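Local coordinates for universal stress protein (Mycobacterium smegmatis, PDB 5AHW) that binds cyclic AMP as a homodimeric universal stress protein with a Walker A-like nucleotide-binding motif, and so probably takes part in cyclic-nucleotide signalling, at residues 20-25 with 75-80; 97-102 with 131-136; 110-115 with 142-147. All blocks are in the same frame, centred on the assembly; numbering follows the deposited sequence.

Interaction 1. Residues 20-25 with 75-80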
ATOM      1  N   ALA B  20       4.743  -9.785   4.218  1.00 29.58           N
ATOM      2  CA  ALA B  20       4.099  -8.529   4.501  1.00 29.91           C
ATOM      3  C   ALA B  20       4.723  -7.860   5.720  1.00 31.13           C
ATOM      4  O   ALA B  20       4.885  -6.650   5.728  1.00 31.14           O
ATOM      5  CB  ALA B  20       2.602  -8.705   4.747  1.00 28.33           C
ATOM      6  N   VAL B  21       5.037  -8.640   6.752  1.00 31.42           N
ATOM      7  CA  VAL B  21       5.770  -8.128   7.900  1.00 32.76           C
ATOM      8  C   VAL B  21       7.213  -7.591   7.544  1.00 34.69           C
ATOM      9  O   VAL B  21       7.599  -6.497   7.996  1.00 34.31           O
ATOM     10  CB  VAL B  21       5.858  -9.217   8.990  1.00 33.68           C
ATOM     11  CG1 VAL B  21       6.691  -8.760  10.171  1.00 35.10           C
ATOM     12  CG2 VAL B  21       4.471  -9.540   9.514  1.00 34.58           C
ATOM     13  N   ASP B  22       7.987  -8.362   6.764  1.00 35.16           N
ATOM     14  CA  ASP B  22       9.279  -7.886   6.284  1.00 36.77           C
ATOM     15  C   ASP B  22       9.092  -6.478   5.739  1.00 38.03           C
ATOM     16  O   ASP B  22       9.804  -5.570   6.183  1.00 39.58           O
ATOM     17  CB  ASP B  22       9.860  -8.719   5.170  1.00 36.73           C
ATOM     18  CG  ASP B  22      10.265 -10.040   5.613  1.00 38.54           C
ATOM     19  OD1 ASP B  22      10.370 -10.229   6.827  1.00 41.27           O
ATOM     20  OD2 ASP B  22      10.415 -10.952   4.760  1.00 40.46           O
ATOM     21  N   ARG B  23       8.128  -6.289   4.820  1.00 36.75           N
ATOM     22  CA  ARG B  23       7.942  -4.999   4.187  1.00 37.15           C
ATOM     23  C   ARG B  23       7.477  -3.934   5.168  1.00 37.12           C
ATOM     24  O   ARG B  23       7.987  -2.806   5.152  1.00 37.89           O
ATOM     25  CB  ARG B  23       7.017  -5.093   3.007  1.00 38.42           C
ATOM     26  CG  ARG B  23       7.200  -3.997   2.000  1.00 44.15           C
ATOM     27  CD  ARG B  23       8.534  -4.164   1.237  1.00 48.79           C
ATOM     28  NE  ARG B  23       8.351  -5.042   0.045  1.00 53.02           N
ATOM     29  CZ  ARG B  23       9.275  -5.216  -0.894  1.00 64.09           C
ATOM     30  NH1 ARG B  23      10.482  -4.648  -0.758  1.00 66.26           N
ATOM     31  NH2 ARG B  23       9.022  -5.975  -1.963  1.00 69.39           N
ATOM     32  N   ALA B  24       6.522  -4.248   6.044  1.00 34.60           N
ATOM     33  CA  ALA B  24       6.117  -3.250   6.996  1.00 34.24           C
ATOM     34  C   ALA B  24       7.285  -2.879   7.871  1.00 35.27           C
ATOM     35  O   ALA B  24       7.393  -1.765   8.230  1.00 34.37           O
ATOM     36  CB  ALA B  24       4.962  -3.725   7.847  1.00 33.30           C
ATOM     37  N   GLY B  25       8.139  -3.832   8.223  1.00 37.34           N
ATOM     38  CA  GLY B  25       9.309  -3.562   9.037  1.00 39.39           C
ATOM     39  C   GLY B  25      10.334  -2.624   8.405  1.00 41.37           C
ATOM     40  O   GLY B  25      10.917  -1.763   9.090  1.00 41.90           O
ATOM     41  N   ASN B  75       7.891 -10.697  14.899  1.00 42.13           N
ATOM     42  CA  ASN B  75       8.789  -9.736  15.546  1.00 44.51           C
ATOM     43  C   ASN B  75      10.256  -9.872  15.077  1.00 44.03           C
ATOM     44  O   ASN B  75      10.898  -8.897  14.717  1.00 42.70           O
ATOM     45  CB  ASN B  75       8.726  -9.920  17.073  1.00 45.08           C
ATOM     46  CG  ASN B  75       9.325  -8.753  17.828  1.00 49.17           C
ATOM     47  OD1 ASN B  75      10.397  -8.267  17.502  1.00 49.44           O
ATOM     48  ND2 ASN B  75       8.625  -8.305  18.879  1.00 51.46           N
ATOM     49  N   ASP B  76      10.762 -11.092  15.115  1.00 44.81           N
ATOM     50  CA  ASP B  76      12.089 -11.390  14.611  1.00 46.34           C
ATOM     51  C   ASP B  76      12.222 -10.955  13.147  1.00 44.63           C
ATOM     52  O   ASP B  76      13.227 -10.375  12.778  1.00 45.93           O
ATOM     53  CB  ASP B  76      12.413 -12.879  14.769  1.00 48.00           C
ATOM     54  CG  ASP B  76      12.585 -13.280  16.219  1.00 51.44           C
ATOM     55  OD1 ASP B  76      12.885 -12.392  17.049  1.00 53.31           O
ATOM     56  OD2 ASP B  76      12.439 -14.489  16.537  1.00 55.45           O
ATOM     57  N   ARG B  77      11.203 -11.181  12.323  1.00 43.05           N
ATOM     58  CA  ARG B  77      11.308 -10.827  10.904  1.00 41.18           C
ATOM     59  C   ARG B  77      11.356  -9.322  10.780  1.00 41.50           C
ATOM     60  O   ARG B  77      12.209  -8.793  10.076  1.00 42.49           O
ATOM     61  CB  ARG B  77      10.133 -11.375  10.129  1.00 39.82           C
ATOM     62  CG  ARG B  77      10.168 -12.872   9.992  1.00 40.58           C
ATOM     63  CD  ARG B  77      11.176 -13.242   8.943  1.00 41.10           C
ATOM     64  NE  ARG B  77      10.586 -12.903   7.674  1.00 40.13           N
ATOM     65  CZ  ARG B  77       9.922 -13.776   6.915  1.00 38.63           C
ATOM     66  NH1 ARG B  77       9.780 -15.016   7.279  1.00 38.34           N
ATOM     67  NH2 ARG B  77       9.448 -13.407   5.752  1.00 38.39           N
ATOM     68  N   ALA B  78      10.470  -8.621  11.496  1.00 41.71           N
ATOM     69  CA  ALA B  78      10.449  -7.158  11.444  1.00 42.16           C
ATOM     70  C   ALA B  78      11.726  -6.521  11.979  1.00 44.07           C
ATOM     71  O   ALA B  78      12.226  -5.548  11.438  1.00 44.98           O
ATOM     72  CB  ALA B  78       9.269  -6.627  12.182  1.00 41.00           C
ATOM     73  N   LYS B  79      12.285  -7.095  13.017  1.00 46.91           N
ATOM     74  CA  LYS B  79      13.520  -6.576  13.598  1.00 50.25           C
ATOM     75  C   LYS B  79      14.702  -6.803  12.616  1.00 50.18           C
ATOM     76  O   LYS B  79      15.550  -5.953  12.420  1.00 49.80           O
ATOM     77  CB  LYS B  79      13.712  -7.243  14.964  1.00 53.19           C
ATOM     78  CG  LYS B  79      15.019  -7.031  15.669  1.00 57.78           C
ATOM     79  CD  LYS B  79      14.917  -7.664  17.058  1.00 61.51           C
ATOM     80  CE  LYS B  79      16.265  -8.087  17.629  1.00 65.29           C
ATOM     81  NZ  LYS B  79      16.981  -6.984  18.339  1.00 68.83           N
ATOM     82  N   ALA B  80      14.703  -7.933  11.940  1.00 50.02           N
ATOM     83  CA  ALA B  80      15.724  -8.186  10.941  1.00 50.27           C
ATOM     84  C   ALA B  80      15.629  -7.193   9.764  1.00 49.82           C
ATOM     85  O   ALA B  80      16.626  -6.928   9.132  1.00 53.74           O
ATOM     86  CB  ALA B  80      15.665  -9.635  10.459  1.00 49.38           C
TER
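V21 lays its CG1 methyl against the methyl of A78, 3.9 Å from V21 CG1 to A78 CB. With CG1 anti to the backbone N (chi1 176°), this branch leans across to helix 65-80. Valine and alanine suit the place because both are short: the axes of the two helical segments come within 7.8 Å of each other, crossing at -40°. One turn further along, G25 brings the backbones closer still, its CA lying only 4.5 Å from the CA of A78. With no side chain on its face toward A78, G25 allows this approach.

On the more solvent-accessible flank the contact becomes ionic. R77 meets the carboxylate of D22 side-on, its NE 2.8 Å from D22 OD1 and its NH2 2.8 Å from D22 OD2. The chain of R77 bends at chi2 and chi3, folding the guanidinium back to present this edge. Both oxygens lie close to the guanidinium plane, while the carboxylate is turned 37° from it. Two nearly straight bonds, one to each oxygen, should restrain rotation of both groups.

The pair of helices lies against the parallel sheet: V21 and A24 rest on V9 of strand 6-10, whereas A78 packs on L35 and I37 of strand 34-41 and on I86 of strand 86-92.

Interaction 2. Residues 97-102 with 131-136. With SO4 (sulfate ion), chain L.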
ATOM      1  N   ASP B  97     -12.157  -6.958  10.774  1.00 25.41           N
ATOM      2  CA  ASP B  97     -12.589  -6.194  11.941  1.00 27.03           C
ATOM      3  C   ASP B  97     -11.376  -5.895  12.822  1.00 26.97           C
ATOM      4  O   ASP B  97     -11.174  -4.773  13.263  1.00 26.28           O
ATOM      5  CB  ASP B  97     -13.615  -7.028  12.803  1.00 28.24           C
ATOM      6  CG  ASP B  97     -15.074  -7.163  12.147  1.00 29.79           C
ATOM      7  OD1 ASP B  97     -15.443  -6.439  11.186  1.00 30.27           O
ATOM      8  OD2 ASP B  97     -15.879  -7.973  12.665  1.00 31.67           O
ATOM      9  N   ALA B  98     -10.583  -6.905  13.144  1.00 27.40           N
ATOM     10  CA  ALA B  98      -9.515  -6.645  14.097  1.00 29.46           C
ATOM     11  C   ALA B  98      -8.512  -5.625  13.540  1.00 28.22           C
ATOM     12  O   ALA B  98      -8.112  -4.715  14.258  1.00 28.54           O
ATOM     13  CB  ALA B  98      -8.812  -7.952  14.481  1.00 31.46           C
ATOM     14  N   LEU B  99      -8.168  -5.713  12.252  1.00 27.10           N
ATOM     15  CA  LEU B  99      -7.137  -4.826  11.671  1.00 27.85           C
ATOM     16  C   LEU B  99      -7.671  -3.398  11.494  1.00 28.68           C
ATOM     17  O   LEU B  99      -7.013  -2.432  11.911  1.00 29.49           O
ATOM     18  CB  LEU B  99      -6.595  -5.343  10.345  1.00 26.97           C
ATOM     19  CG  LEU B  99      -5.813  -6.629  10.486  1.00 28.43           C
ATOM     20  CD1 LEU B  99      -5.576  -7.314   9.143  1.00 27.52           C
ATOM     21  CD2 LEU B  99      -4.474  -6.372  11.130  1.00 29.95           C
ATOM     22  N   VAL B 100      -8.888  -3.258  10.985  1.00 29.17           N
ATOM     23  CA  VAL B 100      -9.477  -1.917  10.819  1.00 30.07           C
ATOM     24  C   VAL B 100      -9.746  -1.238  12.116  1.00 30.60           C
ATOM     25  O   VAL B 100      -9.420  -0.051  12.318  1.00 30.74           O
ATOM     26  CB  VAL B 100     -10.726  -1.967   9.976  1.00 31.97           C
ATOM     27  CG1 VAL B 100     -11.312  -0.590   9.848  1.00 35.08           C
ATOM     28  CG2 VAL B 100     -10.332  -2.473   8.577  1.00 34.20           C
ATOM     29  N   GLU B 101     -10.286  -1.978  13.047  1.00 30.23           N
ATOM     30  CA  GLU B 101     -10.509  -1.349  14.350  1.00 32.84           C
ATOM     31  C   GLU B 101      -9.223  -0.964  15.052  1.00 32.00           C
ATOM     32  O   GLU B 101      -9.172   0.078  15.695  1.00 32.70           O
ATOM     33  CB  GLU B 101     -11.360  -2.240  15.253  1.00 35.51           C
ATOM     34  CG  GLU B 101     -12.747  -2.456  14.665  1.00 37.30           C
ATOM     35  CD  GLU B 101     -13.613  -3.458  15.424  1.00 40.75           C
ATOM     36  OE1 GLU B 101     -13.238  -3.922  16.554  1.00 42.62           O
ATOM     37  OE2 GLU B 101     -14.674  -3.793  14.811  1.00 42.27           O
ATOM     38  N   LEU B 102      -8.204  -1.809  14.956  1.00 30.84           N
ATOM     39  CA  LEU B 102      -6.953  -1.538  15.638  1.00 32.21           C
ATOM     40  C   LEU B 102      -6.364  -0.270  15.079  1.00 32.56           C
ATOM     41  O   LEU B 102      -5.851   0.566  15.766  1.00 31.88           O
ATOM     42  CB  LEU B 102      -5.974  -2.713  15.517  1.00 32.27           C
ATOM     43  CG  LEU B 102      -4.515  -2.483  15.907  1.00 33.61           C
ATOM     44  CD1 LEU B 102      -4.431  -2.064  17.378  1.00 35.45           C
ATOM     45  CD2 LEU B 102      -3.737  -3.743  15.698  1.00 33.24           C
ATOM     46  N   ALA B 131      -8.926  -7.245   0.326  1.00 23.78           N
ATOM     47  CA  ALA B 131      -9.906  -6.432  -0.338  1.00 22.21           C
ATOM     48  C   ALA B 131     -10.829  -5.739   0.677  1.00 22.70           C
ATOM     49  O   ALA B 131     -11.190  -4.570   0.500  1.00 22.38           O
ATOM     50  CB  ALA B 131     -10.720  -7.286  -1.242  1.00 22.36           C
ATOM     51  N   ASN B 132     -11.238  -6.455   1.732  1.00 23.25           N
ATOM     52  CA  ASN B 132     -12.221  -5.881   2.638  1.00 23.73           C
ATOM     53  C   ASN B 132     -11.519  -4.846   3.511  1.00 23.90           C
ATOM     54  O   ASN B 132     -12.099  -3.829   3.889  1.00 25.64           O
ATOM     55  CB  ASN B 132     -12.887  -6.945   3.532  1.00 23.38           C
ATOM     56  CG  ASN B 132     -13.757  -7.950   2.794  1.00 24.05           C
ATOM     57  OD1 ASN B 132     -13.875  -7.995   1.573  1.00 25.47           O
ATOM     58  ND2 ASN B 132     -14.467  -8.735   3.586  1.00 24.17           N
ATOM     59  N   VAL B 133     -10.291  -5.126   3.885  1.00 23.84           N
ATOM     60  CA  VAL B 133      -9.492  -4.117   4.578  1.00 25.50           C
ATOM     61  C   VAL B 133      -9.342  -2.828   3.754  1.00 24.82           C
ATOM     62  O   VAL B 133      -9.522  -1.707   4.258  1.00 23.37           O
ATOM     63  CB  VAL B 133      -8.107  -4.699   4.949  1.00 26.54           C
ATOM     64  CG1 VAL B 133      -7.142  -3.642   5.383  1.00 28.25           C
ATOM     65  CG2 VAL B 133      -8.227  -5.645   6.110  1.00 25.92           C
ATOM     66  N   ALA B 134      -9.040  -3.008   2.470  1.00 24.35           N
ATOM     67  CA  ALA B 134      -8.866  -1.846   1.574  1.00 25.29           C
ATOM     68  C   ALA B 134     -10.175  -1.114   1.516  1.00 24.79           C
ATOM     69  O   ALA B 134     -10.193   0.116   1.576  1.00 23.84           O
ATOM     70  CB  ALA B 134      -8.428  -2.310   0.157  1.00 25.18           C
ATOM     71  N   ARG B 135     -11.315  -1.834   1.423  1.00 23.51           N
ATOM     72  CA  ARG B 135     -12.517  -1.069   1.277  1.00 23.81           C
ATOM     73  C   ARG B 135     -12.908  -0.366   2.549  1.00 25.19           C
ATOM     74  O   ARG B 135     -13.563   0.679   2.494  1.00 26.16           O
ATOM     75  CB  ARG B 135     -13.697  -1.865   0.741  1.00 26.42           C
ATOM     76  CG  ARG B 135     -13.608  -2.343  -0.723  1.00 25.96           C
ATOM     77  CD  ARG B 135     -14.924  -2.925  -1.190  1.00 28.35           C
ATOM     78  NE  ARG B 135     -14.986  -4.215  -0.574  1.00 32.12           N
ATOM     79  CZ  ARG B 135     -14.506  -5.323  -1.146  1.00 33.25           C
ATOM     80  NH1 ARG B 135     -14.104  -5.323  -2.410  1.00 37.27           N
ATOM     81  NH2 ARG B 135     -14.491  -6.425  -0.486  1.00 33.16           N
ATOM     82  N   ARG B 136     -12.540  -0.912   3.698  1.00 24.27           N
ATOM     83  CA  ARG B 136     -13.075  -0.418   4.973  1.00 25.42           C
ATOM     84  C   ARG B 136     -12.142   0.567   5.692  1.00 27.13           C
ATOM     85  O   ARG B 136     -12.577   1.313   6.522  1.00 28.07           O
ATOM     86  CB  ARG B 136     -13.493  -1.568   5.887  1.00 25.03           C
ATOM     87  CG  ARG B 136     -14.696  -2.371   5.346  1.00 24.63           C
ATOM     88  CD  ARG B 136     -15.134  -3.479   6.315  1.00 25.76           C
ATOM     89  NE  ARG B 136     -15.984  -4.477   5.646  1.00 25.98           N
ATOM     90  CZ  ARG B 136     -16.201  -5.695   6.069  1.00 28.24           C
ATOM     91  NH1 ARG B 136     -15.710  -6.085   7.221  1.00 30.67           N
ATOM     92  NH2 ARG B 136     -17.021  -6.509   5.392  1.00 29.57           N
TER
HETATM   93  S   SO4 L1149     -17.553  -4.596   2.437  0.50 29.46           S
HETATM   94  O1  SO4 L1149     -17.646  -3.576   3.551  0.50 26.77           O
HETATM   95  O2  SO4 L1149     -16.060  -4.863   2.248  0.50 23.51           O
HETATM   96  O3  SO4 L1149     -18.161  -3.980   1.234  0.50 22.02           O
HETATM   97  O4  SO4 L1149     -17.918  -5.944   2.839  0.50 22.91           O
HETATM   98  O   HOH W   1     -14.729  -4.409   9.750  1.00 39.85           O
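V100 and V133 face each other where the CA atoms of 97-102 and 131-136 come nearest, with V100 CG2 4.4 Å from V133 CA. The short segments run in roughly the same direction, 29° apart, and their axes come no nearer than 9.9 Å. At this spacing the branched side chains of L99, V100 and V133 are long enough to meet between the helices. L99 reaches from the sheet side to set its CD1 near V133 CG2, and V100 also spreads over the last turn of the partner. Its chi1 of 179° sets V100 CG1 anti to the backbone N and turns it to R136 O, while V100 CG2 lies 4.2 Å from R136 CB.

The outer side is much looser. D97 OD1 and R136 NH1 are 4.0 Å apart, a long salt bridge with the two planar groups tilted by 35°. A water fills in between them, donating to D97 OD1 at 2.6 Å and accepting a longer bond from R136 NH1 at 3.2 Å. The extended chain of R136 carries its guanidinium outward to a sulfate, probably from the crystallisation liquor, which it meets edge-on: NE binds O1 and NH2 binds O4, each at 2.8 Å. R135 adds a bond from its NE to sulfate O2, so two arginines share the anion's charge.

Inward, V133 packs on L111 of strand 110-114, and L99 touches V113 and the bound cyclic AMP. Two helices side by side on one face of a parallel sheet are characteristic of the alpha/beta fold of universal stress proteins, and here one of them helps line the nucleotide pocket.

Interaction 3. Residues 110-115 with 142-147. With CMP (adenosine-3',5'-cyclic-monophosphate), chain K.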
ATOM      1  N   LEU B 110      -0.631   3.958   8.496  1.00 31.60           N
ATOM      2  CA  LEU B 110      -0.634   2.953   7.447  1.00 30.69           C
ATOM      3  C   LEU B 110      -0.952   1.559   7.994  1.00 29.53           C
ATOM      4  O   LEU B 110      -0.476   1.143   9.051  1.00 31.09           O
ATOM      5  CB  LEU B 110       0.740   2.929   6.778  1.00 30.09           C
ATOM      6  CG  LEU B 110       1.008   1.860   5.710  1.00 30.37           C
ATOM      7  CD1 LEU B 110       0.275   2.250   4.448  1.00 29.49           C
ATOM      8  CD2 LEU B 110       2.495   1.682   5.444  1.00 30.86           C
ATOM      9  N   LEU B 111      -1.716   0.836   7.217  1.00 27.66           N
ATOM     10  CA  LEU B 111      -2.057  -0.526   7.509  1.00 27.09           C
ATOM     11  C   LEU B 111      -1.530  -1.434   6.389  1.00 26.04           C
ATOM     12  O   LEU B 111      -1.758  -1.171   5.226  1.00 25.63           O
ATOM     13  CB  LEU B 111      -3.581  -0.536   7.553  1.00 27.82           C
ATOM     14  CG  LEU B 111      -4.319  -1.791   7.877  1.00 29.60           C
ATOM     15  CD1 LEU B 111      -3.642  -2.643   8.958  1.00 31.54           C
ATOM     16  CD2 LEU B 111      -5.656  -1.259   8.316  1.00 31.09           C
ATOM     17  N   VAL B 112      -0.795  -2.486   6.729  1.00 25.53           N
ATOM     18  CA  VAL B 112      -0.177  -3.329   5.761  1.00 24.75           C
ATOM     19  C   VAL B 112      -0.755  -4.751   5.827  1.00 24.30           C
ATOM     20  O   VAL B 112      -0.872  -5.377   6.899  1.00 24.31           O
ATOM     21  CB  VAL B 112       1.320  -3.381   6.052  1.00 26.68           C
ATOM     22  CG1 VAL B 112       2.081  -4.193   4.999  1.00 26.50           C
ATOM     23  CG2 VAL B 112       1.869  -1.969   6.090  1.00 27.91           C
ATOM     24  N   VAL B 113      -1.107  -5.275   4.655  1.00 24.13           N
ATOM     25  CA  VAL B 113      -1.543  -6.634   4.465  1.00 23.48           C
ATOM     26  C   VAL B 113      -0.881  -7.240   3.217  1.00 23.96           C
ATOM     27  O   VAL B 113      -0.456  -6.528   2.323  1.00 25.52           O
ATOM     28  CB  VAL B 113      -3.106  -6.715   4.344  1.00 23.49           C
ATOM     29  CG1 VAL B 113      -3.812  -6.313   5.634  1.00 24.17           C
ATOM     30  CG2 VAL B 113      -3.643  -5.836   3.254  1.00 24.00           C
ATOM     31  N   GLY B 114      -0.747  -8.556   3.165  1.00 24.08           N
ATOM     32  CA  GLY B 114      -0.475  -9.270   1.902  1.00 23.91           C
ATOM     33  C   GLY B 114      -1.711  -9.373   1.056  1.00 23.53           C
ATOM     34  O   GLY B 114      -2.785  -8.871   1.442  1.00 22.36           O
ATOM     35  N   ASN B 115      -1.581 -10.074  -0.071  1.00 24.26           N
ATOM     36  CA  ASN B 115      -2.560 -10.048  -1.130  1.00 24.49           C
ATOM     37  C   ASN B 115      -3.255 -11.344  -1.349  1.00 26.05           C
ATOM     38  O   ASN B 115      -3.969 -11.509  -2.330  1.00 28.24           O
ATOM     39  CB  ASN B 115      -1.842  -9.633  -2.434  1.00 25.50           C
ATOM     40  CG  ASN B 115      -0.953 -10.731  -3.031  1.00 26.63           C
ATOM     41  OD1 ASN B 115      -0.446 -11.655  -2.358  1.00 26.97           O
ATOM     42  ND2 ASN B 115      -0.724 -10.618  -4.317  1.00 29.11           N
ATOM     43  N   LEU B 142      -1.233  -0.510   2.401  1.00 26.46           N
ATOM     44  CA  LEU B 142      -0.237  -1.111   1.538  1.00 27.25           C
ATOM     45  C   LEU B 142      -0.636  -2.596   1.382  1.00 26.80           C
ATOM     46  O   LEU B 142      -0.720  -3.345   2.348  1.00 24.84           O
ATOM     47  CB  LEU B 142       1.142  -1.036   2.162  1.00 27.97           C
ATOM     48  CG  LEU B 142       2.303  -1.609   1.375  1.00 29.19           C
ATOM     49  CD1 LEU B 142       2.525  -0.795   0.082  1.00 29.66           C
ATOM     50  CD2 LEU B 142       3.624  -1.605   2.177  1.00 29.98           C
ATOM     51  N   ILE B 143      -0.787  -2.996   0.140  1.00 27.39           N
ATOM     52  CA  ILE B 143      -0.993  -4.363  -0.217  1.00 27.23           C
ATOM     53  C   ILE B 143       0.273  -4.882  -0.762  1.00 27.23           C
ATOM     54  O   ILE B 143       0.643  -4.520  -1.833  1.00 27.01           O
ATOM     55  CB  ILE B 143      -2.180  -4.473  -1.204  1.00 29.49           C
ATOM     56  CG1 ILE B 143      -3.482  -4.038  -0.469  1.00 29.78           C
ATOM     57  CG2 ILE B 143      -2.343  -5.931  -1.700  1.00 29.18           C
ATOM     58  CD1 ILE B 143      -4.698  -4.056  -1.352  1.00 31.24           C
ATOM     59  N   VAL B 144       0.966  -5.698   0.025  1.00 27.59           N
ATOM     60  CA  VAL B 144       2.243  -6.274  -0.350  1.00 28.30           C
ATOM     61  C   VAL B 144       2.009  -7.444  -1.279  1.00 29.95           C
ATOM     62  O   VAL B 144       1.109  -8.260  -1.002  1.00 28.91           O
ATOM     63  CB  VAL B 144       2.971  -6.762   0.913  1.00 27.69           C
ATOM     64  CG1 VAL B 144       4.307  -7.433   0.555  1.00 28.17           C
ATOM     65  CG2 VAL B 144       3.174  -5.569   1.854  1.00 28.21           C
ATOM     66  N   HIS B 145       2.744  -7.530  -2.406  1.00 32.91           N
ATOM     67  CA  HIS B 145       2.533  -8.633  -3.352  1.00 34.35           C
ATOM     68  C   HIS B 145       3.208  -9.894  -2.808  1.00 34.59           C
ATOM     69  O   HIS B 145       4.366 -10.130  -3.039  1.00 39.44           O
ATOM     70  CB  HIS B 145       3.134  -8.309  -4.721  1.00 40.73           C
ATOM     71  CG  HIS B 145       2.518  -9.087  -5.840  1.00 44.04           C
ATOM     72  ND1 HIS B 145       3.216 -10.020  -6.589  1.00 48.39           N
ATOM     73  CD2 HIS B 145       1.260  -9.055  -6.346  1.00 45.04           C
ATOM     74  CE1 HIS B 145       2.405 -10.537  -7.498  1.00 49.08           C
ATOM     75  NE2 HIS B 145       1.214  -9.967  -7.374  1.00 48.61           N
ATOM     76  N   THR B 146       2.487 -10.733  -2.101  1.00 31.31           N
ATOM     77  CA  THR B 146       3.108 -11.829  -1.389  1.00 30.23           C
ATOM     78  C   THR B 146       2.759 -13.140  -2.034  1.00 30.39           C
ATOM     79  O   THR B 146       3.302 -14.171  -1.680  1.00 30.98           O
ATOM     80  CB  THR B 146       2.579 -11.873   0.067  1.00 28.88           C
ATOM     81  OG1 THR B 146       1.140 -11.982   0.060  1.00 27.44           O
ATOM     82  CG2 THR B 146       3.019 -10.627   0.815  1.00 28.02           C
ATOM     83  N   SER B 147       1.846 -13.097  -2.974  1.00 31.99           N
ATOM     84  CA  SER B 147       1.434 -14.320  -3.720  1.00 34.41           C
ATOM     85  C   SER B 147       0.923 -13.991  -5.127  1.00 35.26           C
ATOM     86  O   SER B 147       0.754 -12.851  -5.594  1.00 35.18           O
ATOM     87  CB  SER B 147       0.348 -15.003  -2.972  1.00 34.38           C
ATOM     88  OG  SER B 147      -0.803 -14.162  -2.993  1.00 35.58           O
ATOM     89  OXT SER B 147       0.677 -14.903  -5.875  1.00 38.70           O
TER
HETATM   90  P   CMP K1148      -1.008 -12.737   3.242  1.00 30.68           P
HETATM   91  O1P CMP K1148       0.276 -12.482   2.462  1.00 30.29           O
HETATM   92  O2P CMP K1148      -1.046 -14.111   3.727  1.00 27.24           O
HETATM   93  O5' CMP K1148      -2.327 -12.305   2.489  1.00 28.45           O
HETATM   94  C5' CMP K1148      -3.598 -11.997   3.113  1.00 32.74           C
HETATM   95  C4' CMP K1148      -3.288 -11.140   4.309  1.00 28.98           C
HETATM   96  O4' CMP K1148      -4.403 -10.901   5.150  1.00 33.95           O
HETATM   97  C3' CMP K1148      -2.281 -11.726   5.225  1.00 30.23           C
HETATM   98  O3' CMP K1148      -1.033 -11.767   4.546  1.00 28.99           O
HETATM   99  C2' CMP K1148      -2.396 -10.818   6.457  1.00 30.09           C
HETATM  100  O2' CMP K1148      -1.750  -9.547   6.302  1.00 29.70           O
HETATM  101  C1' CMP K1148      -3.921 -10.617   6.467  1.00 29.50           C
HETATM  102  N9  CMP K1148      -4.474 -11.598   7.432  1.00 32.03           N
HETATM  103  C8  CMP K1148      -5.059 -12.778   7.152  1.00 31.23           C
HETATM  104  N7  CMP K1148      -5.374 -13.437   8.277  1.00 29.27           N
HETATM  105  C5  CMP K1148      -5.013 -12.680   9.286  1.00 31.18           C
HETATM  106  C6  CMP K1148      -5.094 -12.750  10.756  1.00 31.36           C
HETATM  107  N6  CMP K1148      -5.641 -13.812  11.329  1.00 30.39           N
HETATM  108  N1  CMP K1148      -4.598 -11.737  11.479  1.00 29.28           N
HETATM  109  C2  CMP K1148      -4.038 -10.657  10.922  1.00 30.83           C
HETATM  110  N3  CMP K1148      -3.914 -10.523   9.584  1.00 31.13           N
HETATM  111  C4  CMP K1148      -4.382 -11.481   8.743  1.00 32.02           C
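Strand 110-114 and the 142-144 part of strand 140-144 run parallel, joined by backbone bonds from L142 N to L111 O (2.9 Å), V113 N to L142 O and V144 N to V113 O. V112 and L142 point to the same face, where V112 CG1 also meets V144 CG2 at 3.6 Å; V113 and I143 lie side by side on the other. Branched side chains fill both faces of this buried sheet. L142 and I143 pair antiparallel with a strand of the second subunit, extending the sheet through the dimer.

The pocket opens at the C-terminal ends of the strands, as in other parallel nucleotide-binding alpha/beta folds. G114, with no side chain, lets the cyclic AMP phosphate lie close against the strand end; its N bonds weakly to O2'. T146 brings OG1 within 2.6 Å of cyclic AMP O1P. Next to T146, N115 holds the chain terminus through an amide that donates and accepts. With CG between the backbone N and the carbonyl carbon (chi1 74°), N115 turns OD1 to S147 OG (2.6 Å), while ND2 donates to S147 O (3.0 Å), which lies in the amide plane. OD1 also receives a weak bond from T146 N.

Interaction 3 forms part of the sheet that separates the other two. Interactions 1 and 2 lie on opposite sides of the chain's centre, their centres about 20 Å apart and their nearest atoms about 9 Å, so they do not touch. Each instead packs on interaction 3: A20 CB lies 3.7 Å from G114 N on one face, and L99 CD1 lies 4.1 Å from V113 CG1 on the other. Cyclic AMP sits at the C-terminal ends of the strands of interaction 3. Residues of 110-115 and 142-147 contact it directly. The side chain of L99 is about 4 Å from the bound cyclic AMP, and the side chain of V21 is about 7 Å from the bound cyclic AMP.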